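Local coordinates for membrane lipoprotein family protein (Aeropyrum pernix, PDB 4PEV) that probably serves as the lipid-anchored solute-binding component of an ABC transporter and holds adenosine in its binding cleft, at residues P52-V61 and E111-W122; Q281-D289 and S334-A343. All blocks are in the same frame, centred on the assembly; numbering follows the deposited sequence.

Contact 1. Residues P52-V61 and E111-W122; sequences PISVLVLFDV and EYDLIVLVGFLW. With ADN (adenosine), chain F.
Leu-56 CB sits over the centre of one face of the Tyr-112 ring, a CH-pi contact 3.6 Å from Leu-56 CB to the ring centroid. Glu-111 CB covers the opposite face nearer the rim. Asp-60 OD1 lies over a face of the Trp-122 indole, Leu-117 CD2 lies over the centre of the opposite face, and Phe-59 O is at its edge. Leu-58 crosses the indole at about a right angle, with Leu-58 CG 3.5 Å from Trp-122 CZ2.

The strands 54-59 and 114-118 run parallel. Leu-56 and Leu-58 each both donate and accept backbone bonds, as in a regular parallel pair. At the start of the pair, Ser-54 N donates to the anti side of Asp-113 OD2 (2.8 Å), and Asp-113 N returns a bond to Ser-54 O. Ser-54 OG, anti to its own N (chi1 172°), reaches Glu-111 O at 2.8 Å.

At the other end, Asp-60 OD2 accepts from Leu-121 N at 3.2 Å with its syn lone pair. The same OD2 lies 3.1 Å from adenosine N1. The Leu-121 bond probably helps to place this carboxylate of the adenosine site.

Strand 87-91 pairs with the other edge of 54-59. Helix 99-108 packs on the sheet face bearing Leu-56, Ile-115 and Leu-117. Helix 69-84 packs on the face bearing Phe-59 and Val-118. This is the alternating beta-alpha-beta order of a Rossmann-like domain.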
loop_
_atom_site.group_PDB
_atom_site.type_symbol
_atom_site.label_atom_id
_atom_site.label_comp_id
_atom_site.label_asym_id
_atom_site.label_seq_id
_atom_site.Cartn_x
_atom_site.Cartn_y
_atom_site.Cartn_z
ATOM N N PRO C 52 5.075 -32.882 0.761
ATOM C CA PRO C 52 6.044 -31.797 0.758
ATOM C C PRO C 52 5.733 -30.819 1.903
ATOM O O PRO C 52 5.277 -31.248 2.952
ATOM C CB PRO C 52 5.820 -31.169 -0.635
ATOM C CG PRO C 52 4.359 -31.402 -0.924
ATOM C CD PRO C 52 3.869 -32.511 -0.007
ATOM N N ILE C 53 5.973 -29.528 1.704
ATOM C CA ILE C 53 5.597 -28.506 2.669
ATOM C C ILE C 53 4.306 -27.774 2.268
ATOM O O ILE C 53 4.056 -27.469 1.103
ATOM C CB ILE C 53 6.790 -27.550 2.915
ATOM C CG1 ILE C 53 7.709 -28.191 3.954
ATOM C CG2 ILE C 53 6.358 -26.166 3.406
ATOM C CD1 ILE C 53 9.075 -27.560 4.034
ATOM N N SER C 54 3.500 -27.474 3.274
ATOM C CA SER C 54 2.119 -27.099 3.088
ATOM C C SER C 54 1.843 -25.757 3.759
ATOM O O SER C 54 2.163 -25.578 4.936
ATOM C CB SER C 54 1.273 -28.196 3.714
ATOM O OG SER C 54 -0.080 -27.824 3.749
ATOM N N VAL C 55 1.257 -24.817 3.018
ATOM C CA VAL C 55 1.060 -23.461 3.518
ATOM C C VAL C 55 -0.381 -23.043 3.296
ATOM O O VAL C 55 -0.988 -23.370 2.272
ATOM C CB VAL C 55 1.996 -22.443 2.834
ATOM C CG1 VAL C 55 1.768 -21.038 3.369
ATOM C CG2 VAL C 55 3.456 -22.806 3.041
ATOM N N LEU C 56 -0.925 -22.332 4.282
ATOM C CA LEU C 56 -2.246 -21.746 4.184
ATOM C C LEU C 56 -2.066 -20.247 4.155
ATOM O O LEU C 56 -1.411 -19.677 5.032
ATOM C CB LEU C 56 -3.109 -22.131 5.385
ATOM C CG LEU C 56 -4.547 -21.598 5.365
ATOM C CD1 LEU C 56 -5.368 -22.177 4.214
ATOM C CD2 LEU C 56 -5.214 -21.892 6.692
ATOM N N VAL C 57 -2.630 -19.619 3.130
ATOM C CA VAL C 57 -2.657 -18.172 3.033
ATOM C C VAL C 57 -4.074 -17.749 3.293
ATOM O O VAL C 57 -5.011 -18.164 2.596
ATOM C CB VAL C 57 -2.232 -17.658 1.662
ATOM C CG1 VAL C 57 -2.331 -16.128 1.629
ATOM C CG2 VAL C 57 -0.813 -18.118 1.345
ATOM N N LEU C 58 -4.217 -16.909 4.302
ATOM C CA LEU C 58 -5.486 -16.664 4.921
ATOM C C LEU C 58 -5.707 -15.164 4.812
ATOM O O LEU C 58 -5.064 -14.376 5.500
ATOM C CB LEU C 58 -5.414 -17.175 6.363
ATOM C CG LEU C 58 -6.642 -17.575 7.189
ATOM C CD1 LEU C 58 -7.819 -18.076 6.366
ATOM C CD2 LEU C 58 -6.243 -18.608 8.226
ATOM N N PHE C 59 -6.578 -14.778 3.888
ATOM C CA PHE C 59 -6.856 -13.387 3.644
ATOM C C PHE C 59 -7.773 -12.802 4.697
ATOM O O PHE C 59 -8.456 -13.494 5.455
ATOM C CB PHE C 59 -7.451 -13.171 2.245
ATOM C CG PHE C 59 -6.509 -13.531 1.123
ATOM C CD1 PHE C 59 -5.325 -12.812 0.926
ATOM C CD2 PHE C 59 -6.794 -14.597 0.270
ATOM C CE1 PHE C 59 -4.443 -13.155 -0.104
ATOM C CE2 PHE C 59 -5.929 -14.936 -0.764
ATOM C CZ PHE C 59 -4.751 -14.217 -0.953
ATOM N N ASP C 60 -7.764 -11.484 4.715
ATOM C CA ASP C 60 -8.465 -10.704 5.697
ATOM C C ASP C 60 -9.889 -10.564 5.221
ATOM O O ASP C 60 -10.790 -11.212 5.715
ATOM C CB ASP C 60 -7.804 -9.312 5.779
ATOM C CG ASP C 60 -7.686 -8.828 7.151
ATOM O OD1 ASP C 60 -8.125 -9.574 8.043
ATOM O OD2 ASP C 60 -7.141 -7.729 7.345
ATOM N N VAL C 61 -10.057 -9.734 4.205
ATOM C CA VAL C 61 -11.352 -9.234 3.821
ATOM C C VAL C 61 -11.645 -9.736 2.418
ATOM O O VAL C 61 -12.596 -10.492 2.203
ATOM C CB VAL C 61 -11.344 -7.689 3.835
ATOM C CG1 VAL C 61 -12.657 -7.133 3.305
ATOM C CG2 VAL C 61 -11.048 -7.173 5.238
ATOM N N GLU C 111 -2.432 -29.600 9.348
ATOM C CA GLU C 111 -2.154 -29.786 7.903
ATOM C C GLU C 111 -1.141 -28.796 7.339
ATOM O O GLU C 111 -0.598 -29.017 6.249
ATOM C CB GLU C 111 -3.413 -29.603 7.054
ATOM C CG GLU C 111 -4.644 -30.404 7.415
ATOM C CD GLU C 111 -5.784 -30.097 6.458
ATOM O OE1 GLU C 111 -5.615 -30.382 5.256
ATOM O OE2 GLU C 111 -6.840 -29.566 6.887
ATOM N N TYR C 112 -0.922 -27.694 8.054
ATOM C CA TYR C 112 -0.107 -26.601 7.548
ATOM C C TYR C 112 1.144 -26.359 8.382
ATOM O O TYR C 112 1.074 -26.081 9.576
ATOM C CB TYR C 112 -0.937 -25.320 7.464
ATOM C CG TYR C 112 -2.147 -25.513 6.627
ATOM C CD1 TYR C 112 -2.050 -25.595 5.255
ATOM C CD2 TYR C 112 -3.387 -25.650 7.205
ATOM C CE1 TYR C 112 -3.166 -25.818 4.472
ATOM C CE2 TYR C 112 -4.512 -25.855 6.443
ATOM C CZ TYR C 112 -4.393 -25.935 5.079
ATOM O OH TYR C 112 -5.516 -26.137 4.328
ATOM N N ASP C 113 2.285 -26.439 7.712
ATOM C CA ASP C 113 3.562 -26.139 8.317
ATOM C C ASP C 113 3.637 -24.656 8.685
ATOM O O ASP C 113 4.215 -24.291 9.706
ATOM C CB ASP C 113 4.688 -26.558 7.371
ATOM C CG ASP C 113 4.605 -28.041 7.000
ATOM O OD1 ASP C 113 5.065 -28.911 7.782
ATOM O OD2 ASP C 113 4.048 -28.346 5.928
ATOM N N LEU C 114 3.021 -23.814 7.866
ATOM C CA LEU C 114 2.944 -22.369 8.110
ATOM C C LEU C 114 1.528 -21.879 7.784
ATOM O O LEU C 114 0.906 -22.315 6.794
ATOM C CB LEU C 114 3.967 -21.622 7.237
ATOM C CG LEU C 114 4.120 -20.103 7.386
ATOM C CD1 LEU C 114 4.663 -19.706 8.749
ATOM C CD2 LEU C 114 5.021 -19.563 6.290
ATOM N N ILE C 115 1.022 -20.989 8.628
ATOM C CA ILE C 115 -0.204 -20.285 8.331
ATOM C C ILE C 115 0.187 -18.830 8.124
ATOM O O ILE C 115 0.772 -18.209 9.013
ATOM C CB ILE C 115 -1.255 -20.457 9.442
ATOM C CG1 ILE C 115 -1.667 -21.934 9.543
ATOM C CG2 ILE C 115 -2.489 -19.597 9.164
ATOM C CD1 ILE C 115 -2.633 -22.227 10.671
ATOM N N VAL C 116 -0.115 -18.310 6.934
ATOM C CA VAL C 116 0.213 -16.943 6.573
ATOM C C VAL C 116 -1.033 -16.087 6.684
ATOM O O VAL C 116 -2.052 -16.380 6.066
ATOM C CB VAL C 116 0.767 -16.852 5.146
ATOM C CG1 VAL C 116 1.021 -15.402 4.765
ATOM C CG2 VAL C 116 2.048 -17.658 5.032
ATOM N N LEU C 117 -0.941 -15.016 7.460
ATOM C CA LEU C 117 -2.106 -14.203 7.773
ATOM C C LEU C 117 -1.958 -12.816 7.167
ATOM O O LEU C 117 -1.131 -12.012 7.604
ATOM C CB LEU C 117 -2.293 -14.138 9.293
ATOM C CG LEU C 117 -2.505 -15.507 9.955
ATOM C CD1 LEU C 117 -2.427 -15.379 11.460
ATOM C CD2 LEU C 117 -3.828 -16.130 9.540
ATOM N N VAL C 118 -2.782 -12.547 6.158
ATOM C CA VAL C 118 -2.617 -11.363 5.310
ATOM C C VAL C 118 -3.564 -10.240 5.728
ATOM O O VAL C 118 -4.691 -10.138 5.231
ATOM C CB VAL C 118 -2.829 -11.706 3.806
ATOM C CG1 VAL C 118 -2.720 -10.469 2.923
ATOM C CG2 VAL C 118 -1.818 -12.739 3.349
ATOM N N GLY C 119 -3.083 -9.388 6.624
ATOM C CA GLY C 119 -3.795 -8.179 6.971
ATOM C C GLY C 119 -3.837 -7.937 8.462
ATOM O O GLY C 119 -3.858 -8.872 9.265
ATOM N N PHE C 120 -3.849 -6.661 8.817
ATOM C CA PHE C 120 -3.932 -6.228 10.192
ATOM C C PHE C 120 -5.068 -6.861 10.992
ATOM O O PHE C 120 -4.878 -7.149 12.169
ATOM C CB PHE C 120 -4.077 -4.699 10.241
ATOM C CG PHE C 120 -4.395 -4.177 11.601
ATOM C CD1 PHE C 120 -3.392 -4.076 12.569
ATOM C CD2 PHE C 120 -5.700 -3.841 11.939
ATOM C CE1 PHE C 120 -3.688 -3.627 13.841
ATOM C CE2 PHE C 120 -6.003 -3.394 13.208
ATOM C CZ PHE C 120 -4.995 -3.284 14.158
ATOM N N LEU C 121 -6.244 -7.064 10.390
ATOM C CA LEU C 121 -7.404 -7.534 11.159
ATOM C C LEU C 121 -7.226 -8.911 11.805
ATOM O O LEU C 121 -8.009 -9.292 12.688
ATOM C CB LEU C 121 -8.671 -7.552 10.313
ATOM C CG LEU C 121 -9.157 -6.259 9.643
ATOM C CD1 LEU C 121 -10.495 -6.521 8.959
ATOM C CD2 LEU C 121 -9.288 -5.117 10.645
ATOM N N TRP C 122 -6.207 -9.646 11.365
ATOM C CA TRP C 122 -5.824 -10.929 11.965
ATOM C C TRP C 122 -5.082 -10.816 13.304
ATOM O O TRP C 122 -4.869 -11.813 13.980
ATOM C CB TRP C 122 -4.924 -11.696 10.988
ATOM C CG TRP C 122 -5.661 -12.336 9.871
ATOM C CD1 TRP C 122 -5.543 -12.061 8.546
ATOM C CD2 TRP C 122 -6.644 -13.371 9.985
ATOM N NE1 TRP C 122 -6.397 -12.856 7.825
ATOM C CE2 TRP C 122 -7.080 -13.675 8.683
ATOM C CE3 TRP C 122 -7.190 -14.080 11.067
ATOM C CZ2 TRP C 122 -8.035 -14.646 8.426
ATOM C CZ3 TRP C 122 -8.134 -15.058 10.813
ATOM C CH2 TRP C 122 -8.553 -15.330 9.505
HETATM O "O5'" ADN F . -4.350 -0.644 -0.415
HETATM C "C5'" ADN F . -3.738 0.212 0.569
HETATM C "C4'" ADN F . -3.395 -0.458 1.904
HETATM O "O4'" ADN F . -4.565 -0.884 2.608
HETATM C "C3'" ADN F . -2.520 -1.707 1.851
HETATM O "O3'" ADN F . -1.133 -1.392 1.693
HETATM C "C2'" ADN F . -2.848 -2.383 3.178
HETATM O "O2'" ADN F . -2.105 -1.849 4.283
HETATM C "C1'" ADN F . -4.309 -2.067 3.359
HETATM N N9 ADN F . -5.159 -3.147 2.823
HETATM C C8 ADN F . -5.497 -3.365 1.530
HETATM N N7 ADN F . -6.311 -4.447 1.409
HETATM C C5 ADN F . -6.501 -4.923 2.658
HETATM C C6 ADN F . -7.240 -6.041 3.283
HETATM N N6 ADN F . -7.953 -6.886 2.515
HETATM N N1 ADN F . -7.166 -6.194 4.629
HETATM C C2 ADN F . -6.445 -5.363 5.412
HETATM N N3 ADN F . -5.750 -4.331 4.916
HETATM C C4 ADN F . -5.736 -4.068 3.581
#

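Contact 2. Residues Q281-D289 and S334-A343; sequences QDASQEWYD and SDEEIIRYFA. With ADN (adenosine), chain F.
Ser-334 OG donates to Glu-286 OE2 at 2.6 Å, on the syn side but 33° out of the carboxylate plane. Ser-284 OG donates to the other oxygen, Glu-286 OE1, at 2.8 Å and from above that plane. A bend at chi2 (90°) folds the Glu-286 chain back so that its carboxylate meets both hydroxyls. Next to it, Ala-283 CB makes a CH-pi contact over one face of the Phe-342 ring, 3.9 Å from Phe-342 CE1. Ser-284 N shares that face, Tyr-341 CD2 covers the opposite one, and Ile-338 CG2 is at the edge. Trp-287 CB packs on Ala-343 CB at 4.1 Å.

A water joining the two segments donates to Ser-284 OG at 2.7 Å; it also donates to Ile-339 O and accepts from Trp-287 N. Asp-282, at the end of strand 277-282, grips the ribose of adenosine: O3' donates to Asp-282 OD1 at 2.5 Å, and O5' donates to OD2.

In the second shell, Arg-369 forms a salt bridge with Glu-286 OE2, and Ser-296 OG bonds to OE1. With the carboxylate gone, as in an alanine here, Arg-369 would probably lose this charged mate and the hydroxyls of Ser-284 and Ser-334 this shared acceptor group. Asp-335 is the N-cap of the helix, and its OD1 accepts from Ile-338 N at 3.1 Å.

The chain after Asp-282 leads from the ligand site to helix 336-348, which it meets through Ala-283, Ser-284 and Trp-287. Helix 358-372 lies against Glu-286 and Ile-339, strand 293-299 pairs with Asp-282, and helix 69-84 touches Ala-283 and Phe-342.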
loop_
_atom_site.group_PDB
_atom_site.type_symbol
_atom_site.label_atom_id
_atom_site.label_comp_id
_atom_site.label_asym_id
_atom_site.label_seq_id
_atom_site.Cartn_x
_atom_site.Cartn_y
_atom_site.Cartn_z
ATOM N N GLN C 281 -1.037 1.895 -5.327
ATOM C CA GLN C 281 -0.408 1.427 -4.099
ATOM C C GLN C 281 -0.333 -0.094 -4.057
ATOM O O GLN C 281 -1.238 -0.779 -4.542
ATOM C CB GLN C 281 -1.142 1.971 -2.861
ATOM C CG GLN C 281 -0.535 1.615 -1.506
ATOM C CD GLN C 281 0.950 1.958 -1.375
ATOM O OE1 GLN C 281 1.403 3.055 -1.743
ATOM N NE2 GLN C 281 1.720 1.011 -0.836
ATOM N N ASP C 282 0.770 -0.581 -3.481
ATOM C CA ASP C 282 1.042 -1.995 -3.168
ATOM C C ASP C 282 1.752 -2.611 -4.346
ATOM O O ASP C 282 2.959 -2.844 -4.270
ATOM C CB ASP C 282 -0.205 -2.783 -2.714
ATOM C CG ASP C 282 -0.793 -2.239 -1.409
ATOM O OD1 ASP C 282 0.031 -1.924 -0.511
ATOM O OD2 ASP C 282 -2.048 -2.113 -1.275
ATOM N N ALA C 283 1.035 -2.851 -5.433
ATOM C CA ALA C 283 1.695 -3.184 -6.694
ATOM C C ALA C 283 1.817 -1.909 -7.509
ATOM O O ALA C 283 1.267 -0.865 -7.127
ATOM C CB ALA C 283 0.910 -4.225 -7.469
ATOM N N SER C 284 2.572 -1.982 -8.602
ATOM C CA SER C 284 2.521 -0.949 -9.629
ATOM C C SER C 284 1.235 -1.191 -10.396
ATOM O O SER C 284 1.088 -2.243 -11.028
ATOM C CB SER C 284 3.718 -1.015 -10.596
ATOM O OG SER C 284 3.313 -0.809 -11.956
ATOM N N GLN C 285 0.338 -0.210 -10.361
ATOM C CA GLN C 285 -0.976 -0.349 -10.976
ATOM C C GLN C 285 -1.169 0.528 -12.222
ATOM O O GLN C 285 -2.293 0.687 -12.694
ATOM C CB GLN C 285 -2.052 -0.051 -9.932
ATOM C CG GLN C 285 -2.014 -1.007 -8.752
ATOM C CD GLN C 285 -2.954 -0.592 -7.641
ATOM O OE1 GLN C 285 -2.751 0.422 -6.983
ATOM N NE2 GLN C 285 -3.984 -1.377 -7.425
ATOM N N GLU C 286 -0.068 1.062 -12.760
ATOM C CA GLU C 286 -0.122 1.999 -13.883
ATOM C C GLU C 286 -0.800 1.360 -15.080
ATOM O O GLU C 286 -1.567 1.997 -15.805
ATOM C CB GLU C 286 1.291 2.475 -14.263
ATOM C CG GLU C 286 1.911 3.497 -13.294
ATOM C CD GLU C 286 2.710 2.891 -12.151
ATOM O OE1 GLU C 286 2.344 1.807 -11.653
ATOM O OE2 GLU C 286 3.696 3.526 -11.728
ATOM N N TRP C 287 -0.513 0.081 -15.272
ATOM C CA TRP C 287 -1.092 -0.710 -16.359
ATOM C C TRP C 287 -2.606 -0.637 -16.433
ATOM O O TRP C 287 -3.167 -0.847 -17.496
ATOM C CB TRP C 287 -0.664 -2.185 -16.226
ATOM C CG TRP C 287 -1.201 -2.836 -15.009
ATOM C CD1 TRP C 287 -0.587 -2.950 -13.815
ATOM C CD2 TRP C 287 -2.498 -3.425 -14.862
ATOM N NE1 TRP C 287 -1.412 -3.577 -12.927
ATOM C CE2 TRP C 287 -2.591 -3.885 -13.547
ATOM C CE3 TRP C 287 -3.588 -3.619 -15.734
ATOM C CZ2 TRP C 287 -3.720 -4.524 -13.061
ATOM C CZ3 TRP C 287 -4.713 -4.252 -15.259
ATOM C CH2 TRP C 287 -4.772 -4.699 -13.926
ATOM N N TYR C 288 -3.275 -0.375 -15.315
ATOM C CA TYR C 288 -4.741 -0.361 -15.317
ATOM C C TYR C 288 -5.269 0.771 -16.230
ATOM O O TYR C 288 -6.172 0.550 -17.042
ATOM C CB TYR C 288 -5.306 -0.298 -13.883
ATOM C CG TYR C 288 -6.824 -0.347 -13.794
ATOM C CD1 TYR C 288 -7.514 -1.553 -13.871
ATOM C CD2 TYR C 288 -7.565 0.820 -13.624
ATOM C CE1 TYR C 288 -8.897 -1.598 -13.788
ATOM C CE2 TYR C 288 -8.947 0.789 -13.544
ATOM C CZ TYR C 288 -9.611 -0.422 -13.625
ATOM O OH TYR C 288 -10.989 -0.434 -13.541
ATOM N N ASP C 289 -4.680 1.959 -16.099
ATOM C CA ASP C 289 -4.856 3.048 -17.069
ATOM C C ASP C 289 -3.672 3.990 -16.963
ATOM O O ASP C 289 -3.598 4.770 -16.023
ATOM C CB ASP C 289 -6.148 3.842 -16.861
ATOM C CG ASP C 289 -6.238 5.053 -17.792
ATOM O OD1 ASP C 289 -5.707 5.023 -18.928
ATOM O OD2 ASP C 289 -6.829 6.059 -17.384
ATOM N N SER C 334 7.389 3.105 -8.096
ATOM C CA SER C 334 7.302 2.427 -9.362
ATOM C C SER C 334 8.321 2.983 -10.374
ATOM O O SER C 334 8.250 4.156 -10.718
ATOM C CB SER C 334 5.870 2.660 -9.857
ATOM O OG SER C 334 5.542 1.860 -10.957
ATOM N N ASP C 335 9.256 2.154 -10.856
ATOM C CA ASP C 335 10.173 2.540 -11.962
ATOM C C ASP C 335 9.884 1.774 -13.285
ATOM O O ASP C 335 8.948 0.997 -13.348
ATOM C CB ASP C 335 11.633 2.347 -11.524
ATOM C CG ASP C 335 12.047 0.882 -11.478
ATOM O OD1 ASP C 335 11.398 0.074 -12.160
ATOM O OD2 ASP C 335 13.022 0.533 -10.774
ATOM N N GLU C 336 10.694 1.981 -14.325
ATOM C CA GLU C 336 10.474 1.351 -15.659
ATOM C C GLU C 336 10.235 -0.150 -15.611
ATOM O O GLU C 336 9.248 -0.647 -16.136
ATOM C CB GLU C 336 11.667 1.582 -16.608
ATOM C CG GLU C 336 11.760 2.961 -17.259
ATOM C CD GLU C 336 12.483 4.005 -16.396
ATOM O OE1 GLU C 336 13.112 4.910 -16.993
ATOM O OE2 GLU C 336 12.427 3.932 -15.132
ATOM N N GLU C 337 11.157 -0.873 -14.995
ATOM C CA GLU C 337 11.122 -2.328 -15.046
ATOM C C GLU C 337 9.953 -2.900 -14.235
ATOM O O GLU C 337 9.289 -3.841 -14.676
ATOM C CB GLU C 337 12.472 -2.925 -14.613
ATOM C CG GLU C 337 12.637 -3.214 -13.132
ATOM C CD GLU C 337 13.791 -4.164 -12.863
ATOM O OE1 GLU C 337 14.933 -3.842 -13.268
ATOM O OE2 GLU C 337 13.557 -5.231 -12.248
ATOM N N ILE C 338 9.692 -2.300 -13.077
ATOM C CA ILE C 338 8.608 -2.731 -12.185
ATOM C C ILE C 338 7.258 -2.522 -12.907
ATOM O O ILE C 338 6.371 -3.369 -12.846
ATOM C CB ILE C 338 8.585 -1.964 -10.831
ATOM C CG1 ILE C 338 9.990 -1.773 -10.209
ATOM C CG2 ILE C 338 7.667 -2.668 -9.849
ATOM C CD1 ILE C 338 10.472 -2.854 -9.255
ATOM N N ILE C 339 7.134 -1.394 -13.602
ATOM C CA ILE C 339 5.936 -1.068 -14.369
ATOM C C ILE C 339 5.675 -2.095 -15.457
ATOM O O ILE C 339 4.539 -2.541 -15.633
ATOM C CB ILE C 339 6.046 0.329 -15.019
ATOM C CG1 ILE C 339 5.969 1.407 -13.949
ATOM C CG2 ILE C 339 4.925 0.575 -16.022
ATOM C CD1 ILE C 339 6.424 2.766 -14.422
ATOM N N ARG C 340 6.733 -2.457 -16.181
ATOM C CA ARG C 340 6.616 -3.413 -17.273
ATOM C C ARG C 340 6.341 -4.812 -16.715
ATOM O O ARG C 340 5.576 -5.560 -17.295
ATOM C CB ARG C 340 7.880 -3.407 -18.146
ATOM C CG ARG C 340 7.751 -4.229 -19.433
ATOM C CD ARG C 340 8.975 -4.146 -20.351
ATOM N NE ARG C 340 10.149 -3.544 -19.702
ATOM C CZ ARG C 340 10.691 -2.358 -20.011
ATOM N NH1 ARG C 340 10.188 -1.604 -20.991
ATOM N NH2 ARG C 340 11.761 -1.916 -19.340
ATOM N N TYR C 341 6.941 -5.154 -15.581
ATOM C CA TYR C 341 6.748 -6.479 -14.983
ATOM C C TYR C 341 5.293 -6.804 -14.655
ATOM O O TYR C 341 4.803 -7.907 -14.943
ATOM C CB TYR C 341 7.577 -6.583 -13.717
ATOM C CG TYR C 341 7.321 -7.809 -12.888
ATOM C CD1 TYR C 341 7.895 -9.034 -13.220
ATOM C CD2 TYR C 341 6.548 -7.735 -11.735
ATOM C CE1 TYR C 341 7.685 -10.160 -12.435
ATOM C CE2 TYR C 341 6.338 -8.843 -10.939
ATOM C CZ TYR C 341 6.900 -10.054 -11.292
ATOM O OH TYR C 341 6.679 -11.149 -10.490
ATOM N N PHE C 342 4.612 -5.838 -14.039
ATOM C CA PHE C 342 3.212 -6.012 -13.668
ATOM C C PHE C 342 2.341 -5.887 -14.863
ATOM O O PHE C 342 1.291 -6.499 -14.915
ATOM C CB PHE C 342 2.793 -5.015 -12.598
ATOM C CG PHE C 342 3.324 -5.363 -11.258
ATOM C CD1 PHE C 342 2.749 -6.387 -10.535
ATOM C CD2 PHE C 342 4.440 -4.717 -10.752
ATOM C CE1 PHE C 342 3.260 -6.747 -9.306
ATOM C CE2 PHE C 342 4.958 -5.061 -9.519
ATOM C CZ PHE C 342 4.364 -6.081 -8.792
ATOM N N ALA C 343 2.775 -5.095 -15.833
ATOM C CA ALA C 343 2.075 -5.010 -17.110
ATOM C C ALA C 343 2.145 -6.347 -17.864
ATOM O O ALA C 343 1.153 -6.769 -18.454
ATOM C CB ALA C 343 2.637 -3.868 -17.948
HETATM O "O5'" ADN F . -4.350 -0.644 -0.415
HETATM C "C5'" ADN F . -3.738 0.212 0.569
HETATM C "C4'" ADN F . -3.395 -0.458 1.904
HETATM O "O4'" ADN F . -4.565 -0.884 2.608
HETATM C "C3'" ADN F . -2.520 -1.707 1.851
HETATM O "O3'" ADN F . -1.133 -1.392 1.693
HETATM C "C2'" ADN F . -2.848 -2.383 3.178
HETATM O "O2'" ADN F . -2.105 -1.849 4.283
HETATM C "C1'" ADN F . -4.309 -2.067 3.359
HETATM N N9 ADN F . -5.159 -3.147 2.823
HETATM C C8 ADN F . -5.497 -3.365 1.530
HETATM N N7 ADN F . -6.311 -4.447 1.409
HETATM C C5 ADN F . -6.501 -4.923 2.658
HETATM C C6 ADN F . -7.240 -6.041 3.283
HETATM N N6 ADN F . -7.953 -6.886 2.515
HETATM N N1 ADN F . -7.166 -6.194 4.629
HETATM C C2 ADN F . -6.445 -5.363 5.412
HETATM N N3 ADN F . -5.750 -4.331 4.916
HETATM C C4 ADN F . -5.736 -4.068 3.581
HETATM O O HOH W 1 2.208 -1.300 -14.322
#

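In the fold
Contact 1 closes before contact 2 opens along the chain. They lie about 26 Å apart, centre to centre, and their nearest atoms are about 9 Å apart without touching. They belong to different sheets. Contact 1 pairs two strands of the parallel sheet, while contact 2 joins the end of strand 277-282, in the mixed sheet, to helix 336-348. Helix 69-84 touches both contacts. Adenosine lies between them, and each contact meets it with one end of its first segment. This fits the two-lobed periplasmic-binding-protein fold, in which the ligand sits in the cleft between lobes.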